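Local coordinates for monovalent Na+/H+ antiporter subunit D (Dietzia sp. DQ12-45-1b, PDB 7D3U), which probably serves as one of the antiporter-like membrane subunits of the Mrp complex, a bacterial sodium/proton pump related to the membrane arm of respiratory complex I, at residues 191-196 / 262-267; 294-299 / 354-359. All blocks are in the same frame, centred on the assembly; numbering follows the deposited sequence.

Overall arrangement
Both contacts tie a loop to one end of a helix within the antiporter-like membrane fold, but they share no element and lie on opposite sides of the chain's centre, their own centres about 44 Å apart. Contact 1 is wholly buried and almost entirely aliphatic: the loop 191-196, which follows helix 157-187, packs on the C-terminal end of helix 249-263. Contact 2 is only partly buried and mixes chemistries, joining the N-terminal start of helix 296-316 to the loop after helix 320-350 through a backbone hydrogen bond, leucine packing and an arginine face. The loop 354-359 also reaches subunit C, where Gln358 NE2 bonds to Thr113 O of that chain.

Contact 1. Residues 191-196 / 262-267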
loop_
_atom_site.group_PDB
_atom_site.type_symbol
_atom_site.label_atom_id
_atom_site.label_comp_id
_atom_site.label_asym_id
_atom_site.label_seq_id
_atom_site.Cartn_x
_atom_site.Cartn_y
_atom_site.Cartn_z
ATOM N N VAL A 191 -12.561 -21.270 -10.738
ATOM C CA VAL A 191 -12.055 -20.019 -10.184
ATOM C C VAL A 191 -12.598 -18.806 -10.920
ATOM O O VAL A 191 -12.342 -17.670 -10.488
ATOM C CB VAL A 191 -10.514 -19.985 -10.196
ATOM C CG1 VAL A 191 -9.958 -20.938 -9.158
ATOM C CG2 VAL A 191 -9.994 -20.335 -11.576
ATOM N N ASN A 192 -13.323 -19.002 -12.018
ATOM C CA ASN A 192 -13.938 -17.894 -12.733
ATOM C C ASN A 192 -14.906 -17.156 -11.820
ATOM O O ASN A 192 -15.706 -17.778 -11.117
ATOM C CB ASN A 192 -14.665 -18.421 -13.970
ATOM C CG ASN A 192 -14.946 -17.342 -14.987
ATOM O OD1 ASN A 192 -15.412 -16.258 -14.646
ATOM N ND2 ASN A 192 -14.671 -17.637 -16.251
ATOM N N ILE A 193 -14.831 -15.824 -11.827
ATOM C CA ILE A 193 -15.680 -15.046 -10.930
ATOM C C ILE A 193 -17.136 -15.117 -11.369
ATOM O O ILE A 193 -18.046 -15.083 -10.533
ATOM C CB ILE A 193 -15.183 -13.592 -10.845
ATOM C CG1 ILE A 193 -13.711 -13.559 -10.440
ATOM C CG2 ILE A 193 -15.997 -12.808 -9.838
ATOM C CD1 ILE A 193 -13.176 -12.169 -10.195
ATOM N N ALA A 194 -17.386 -15.232 -12.674
ATOM C CA ALA A 194 -18.760 -15.321 -13.155
ATOM C C ALA A 194 -19.418 -16.619 -12.708
ATOM O O ALA A 194 -20.531 -16.609 -12.171
ATOM C CB ALA A 194 -18.792 -15.201 -14.676
ATOM N N GLN A 195 -18.744 -17.751 -12.918
ATOM C CA GLN A 195 -19.298 -19.044 -12.535
ATOM C C GLN A 195 -19.469 -19.189 -11.031
ATOM O O GLN A 195 -20.066 -20.174 -10.585
ATOM C CB GLN A 195 -18.417 -20.170 -13.072
ATOM C CG GLN A 195 -17.997 -19.977 -14.516
ATOM C CD GLN A 195 -18.092 -21.250 -15.327
ATOM O OE1 GLN A 195 -17.330 -22.190 -15.120
ATOM N NE2 GLN A 195 -19.037 -21.288 -16.257
ATOM N N LEU A 196 -18.957 -18.244 -10.246
ATOM C CA LEU A 196 -19.227 -18.149 -8.814
ATOM C C LEU A 196 -20.287 -17.096 -8.529
ATOM O O LEU A 196 -20.200 -16.365 -7.542
ATOM C CB LEU A 196 -17.943 -17.840 -8.053
ATOM C CG LEU A 196 -16.791 -18.822 -8.256
ATOM C CD1 LEU A 196 -15.484 -18.207 -7.803
ATOM C CD2 LEU A 196 -17.059 -20.112 -7.511
ATOM N N ALA A 262 -19.293 -8.208 -4.672
ATOM C CA ALA A 262 -20.494 -7.922 -5.440
ATOM C C ALA A 262 -20.932 -9.124 -6.261
ATOM O O ALA A 262 -22.133 -9.387 -6.387
ATOM C CB ALA A 262 -20.264 -6.717 -6.347
ATOM N N VAL A 263 -19.983 -9.866 -6.826
ATOM C CA VAL A 263 -20.326 -11.004 -7.669
ATOM C C VAL A 263 -20.434 -12.266 -6.829
ATOM O O VAL A 263 -21.509 -12.865 -6.735
ATOM C CB VAL A 263 -19.300 -11.188 -8.798
ATOM C CG1 VAL A 263 -19.640 -12.415 -9.609
ATOM C CG2 VAL A 263 -19.268 -9.957 -9.680
ATOM N N ILE A 264 -19.329 -12.674 -6.201
ATOM C CA ILE A 264 -19.311 -13.944 -5.476
ATOM C C ILE A 264 -20.289 -13.906 -4.310
ATOM O O ILE A 264 -21.240 -14.693 -4.244
ATOM C CB ILE A 264 -17.889 -14.281 -5.005
ATOM C CG1 ILE A 264 -16.993 -14.576 -6.205
ATOM C CG2 ILE A 264 -17.912 -15.473 -4.074
ATOM C CD1 ILE A 264 -15.615 -15.040 -5.828
ATOM N N PHE A 265 -20.073 -12.983 -3.373
ATOM C CA PHE A 265 -20.946 -12.881 -2.212
ATOM C C PHE A 265 -22.332 -12.360 -2.555
ATOM O O PHE A 265 -23.233 -12.462 -1.716
ATOM C CB PHE A 265 -20.312 -11.984 -1.154
ATOM C CG PHE A 265 -19.620 -12.737 -0.062
ATOM C CD1 PHE A 265 -20.348 -13.334 0.947
ATOM C CD2 PHE A 265 -18.245 -12.844 -0.041
ATOM C CE1 PHE A 265 -19.714 -14.028 1.952
ATOM C CE2 PHE A 265 -17.611 -13.532 0.963
ATOM C CZ PHE A 265 -18.345 -14.125 1.960
ATOM N N ASP A 266 -22.518 -11.797 -3.748
ATOM C CA ASP A 266 -23.805 -11.286 -4.214
ATOM C C ASP A 266 -24.354 -10.175 -3.327
ATOM O O ASP A 266 -25.554 -9.886 -3.367
ATOM C CB ASP A 266 -24.836 -12.412 -4.336
ATOM C CG ASP A 266 -25.804 -12.191 -5.474
ATOM O OD1 ASP A 266 -25.350 -12.129 -6.635
ATOM O OD2 ASP A 266 -27.018 -12.079 -5.206
ATOM N N GLY A 267 -23.499 -9.530 -2.537
ATOM C CA GLY A 267 -23.965 -8.544 -1.583
ATOM C C GLY A 267 -24.922 -9.173 -0.595
ATOM O O GLY A 267 -26.078 -8.756 -0.485
#
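A loop containing an Asx turn packs against the C-terminal end of transmembrane helix 249-263 in this antiporter-like fold, where Ile193 and Leu196 meet Val263 and Ile264. The turn is made by Asn192, whose OD1 accepts from the backbone N of Ala194 at 3.0 Å, the donor tilted 24° from the carbonyl plane. Just beyond it, Ile193 and Val263 cross at about a right angle. The torsion that sets CG1 of Ile193 beside the backbone N (chi1 -55°) leaves CG2 as the branch that meets Val263, 3.7 Å from its CG1. The same CG2 lies more loosely beside Ile264 CG1.

Leu196 and Ile264 instead lie side by side and point the same way. Their outer methyls meet at CD1 of Leu196 and CD1 of Ile264, 3.7 Å apart, and nearer the backbone Leu196 CB rests on Ile264 CG1 at 3.9 Å. Elsewhere Leu196 touches Ile184 of helix 157-187, and Ile264 touches Thr210 of helix 204-221, so the pair lies between neighbouring helices. Tyr568 of the C-terminal helix 566-572 packs on Val263. Backbone oxygens also take part in this apolar seam: Ile193 O lies near Val263 CG1, and Leu196 O receives a nearly straight CA-H...O contact from Ile264, whose CA is 3.3 Å from that oxygen.

Contact 2. Residues 294-299 / 354-359; sequences AAPRSI and RRLGQL
Ala294 meets the loop 354-359 with both its side chain and its backbone. Its CB lies over one face of the Arg355 guanidinium, offset toward the rim and 3.4 Å from NH1; bends at chi2 and chi3 (-126° and -51°) turn the guanidinium so that this face meets the methyl. Arg355 also has a weak, long ion pair with Glu112 of subunit C. The Ala294 carbonyl O accepts from Leu356 N at 3.1 Å, the donor nearly in line with the C=O but the bond bent at the hydrogen (138°), and Leu356 CG sits against the same oxygen. Ala295 then occupies the N-cap position of helix 296-316. Pro296, in the first turn, lays its ring along Leu356, the two sliding past each other in opposite directions, with CB 3.9 Å from Leu356 CD2. Further on, Ile299 CD1 meets the other leucine branch, CD1 of Leu356, also at 3.9 Å. Replacing Leu356 by alanine removes both branches and would probably leave Pro296 and Ile299 without their apolar partner in this loop. Ile429 of helix 405-430 touches both Pro296 and Leu356. The attachment thus rests on one main-chain bond and aliphatic packing, Arg355 adding to it through its face rather than a polar bond.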
loop_
_atom_site.group_PDB
_atom_site.type_symbol
_atom_site.label_atom_id
_atom_site.label_comp_id
_atom_site.label_asym_id
_atom_site.label_seq_id
_atom_site.Cartn_x
_atom_site.Cartn_y
_atom_site.Cartn_z
ATOM N N ALA A 294 4.799 13.042 12.529
ATOM C CA ALA A 294 5.533 14.297 12.484
ATOM C C ALA A 294 6.267 14.526 11.171
ATOM O O ALA A 294 6.913 15.566 11.025
ATOM C CB ALA A 294 6.538 14.371 13.644
ATOM N N ALA A 295 6.194 13.598 10.220
ATOM C CA ALA A 295 6.818 13.749 8.918
ATOM C C ALA A 295 5.765 14.035 7.853
ATOM O O ALA A 295 4.637 13.543 7.942
ATOM C CB ALA A 295 7.603 12.490 8.532
ATOM N N PRO A 296 6.098 14.834 6.837
ATOM C CA PRO A 296 5.077 15.186 5.833
ATOM C C PRO A 296 4.603 14.001 5.011
ATOM O O PRO A 296 3.393 13.814 4.845
ATOM C CB PRO A 296 5.789 16.239 4.973
ATOM C CG PRO A 296 7.237 15.968 5.162
ATOM C CD PRO A 296 7.383 15.496 6.574
ATOM N N ARG A 297 5.523 13.191 4.490
ATOM C CA ARG A 297 5.123 12.055 3.672
ATOM C C ARG A 297 4.728 10.840 4.497
ATOM O O ARG A 297 4.147 9.902 3.943
ATOM C CB ARG A 297 6.242 11.675 2.703
ATOM C CG ARG A 297 5.732 11.181 1.361
ATOM C CD ARG A 297 6.732 11.438 0.256
ATOM N NE ARG A 297 8.100 11.200 0.701
ATOM C CZ ARG A 297 8.678 10.005 0.726
ATOM N NH1 ARG A 297 8.007 8.933 0.331
ATOM N NH2 ARG A 297 9.929 9.882 1.148
ATOM N N SER A 298 5.024 10.828 5.793
ATOM C CA SER A 298 4.544 9.766 6.663
ATOM C C SER A 298 3.135 10.023 7.170
ATOM O O SER A 298 2.469 9.083 7.616
ATOM C CB SER A 298 5.485 9.587 7.855
ATOM O OG SER A 298 4.776 9.135 8.993
ATOM N N ILE A 299 2.674 11.272 7.115
ATOM C CA ILE A 299 1.285 11.573 7.437
ATOM C C ILE A 299 0.367 11.066 6.335
ATOM O O ILE A 299 -0.696 10.489 6.604
ATOM C CB ILE A 299 1.119 13.086 7.663
ATOM C CG1 ILE A 299 1.548 13.467 9.078
ATOM C CG2 ILE A 299 -0.305 13.515 7.392
ATOM C CD1 ILE A 299 1.537 14.952 9.336
ATOM N N ARG A 354 12.556 16.217 5.414
ATOM C CA ARG A 354 12.698 16.793 6.742
ATOM C C ARG A 354 11.413 16.569 7.524
ATOM O O ARG A 354 10.415 16.084 6.991
ATOM C CB ARG A 354 13.022 18.291 6.674
ATOM C CG ARG A 354 14.190 18.630 5.773
ATOM C CD ARG A 354 14.250 20.114 5.483
ATOM N NE ARG A 354 15.345 20.449 4.580
ATOM C CZ ARG A 354 16.598 20.649 4.970
ATOM N NH1 ARG A 354 16.920 20.545 6.250
ATOM N NH2 ARG A 354 17.530 20.948 4.078
ATOM N N ARG A 355 11.447 16.925 8.803
ATOM C CA ARG A 355 10.268 16.830 9.653
ATOM C C ARG A 355 9.360 18.028 9.387
ATOM O O ARG A 355 9.587 18.822 8.471
ATOM C CB ARG A 355 10.677 16.747 11.120
ATOM C CG ARG A 355 11.587 15.584 11.448
ATOM C CD ARG A 355 11.015 14.757 12.582
ATOM N NE ARG A 355 10.652 15.588 13.725
ATOM C CZ ARG A 355 10.014 15.140 14.801
ATOM N NH1 ARG A 355 9.667 13.863 14.882
ATOM N NH2 ARG A 355 9.722 15.968 15.795
ATOM N N LEU A 356 8.310 18.171 10.190
ATOM C CA LEU A 356 7.433 19.331 10.113
ATOM C C LEU A 356 7.983 20.419 11.025
ATOM O O LEU A 356 8.138 20.204 12.232
ATOM C CB LEU A 356 6.004 18.965 10.510
ATOM C CG LEU A 356 5.224 18.083 9.539
ATOM C CD1 LEU A 356 3.748 18.101 9.883
ATOM C CD2 LEU A 356 5.442 18.534 8.112
ATOM N N GLY A 357 8.276 21.580 10.451
ATOM C CA GLY A 357 8.857 22.689 11.173
ATOM C C GLY A 357 10.270 23.026 10.756
ATOM O O GLY A 357 10.729 24.144 11.023
ATOM N N GLN A 358 10.976 22.095 10.111
ATOM C CA GLN A 358 12.315 22.393 9.621
ATOM C C GLN A 358 12.284 23.312 8.410
ATOM O O GLN A 358 13.288 23.972 8.122
ATOM C CB GLN A 358 13.050 21.100 9.281
ATOM C CG GLN A 358 12.897 20.014 10.326
ATOM C CD GLN A 358 13.423 20.434 11.680
ATOM O OE1 GLN A 358 12.725 20.329 12.688
ATOM N NE2 GLN A 358 14.657 20.911 11.713
ATOM N N LEU A 359 11.165 23.364 7.698
ATOM C CA LEU A 359 10.952 24.303 6.609
ATOM C C LEU A 359 9.870 25.297 7.003
ATOM O O LEU A 359 9.094 25.067 7.932
ATOM C CB LEU A 359 10.553 23.576 5.323
ATOM C CG LEU A 359 11.586 22.616 4.737
ATOM C CD1 LEU A 359 10.928 21.674 3.748
ATOM C CD2 LEU A 359 12.708 23.390 4.075
#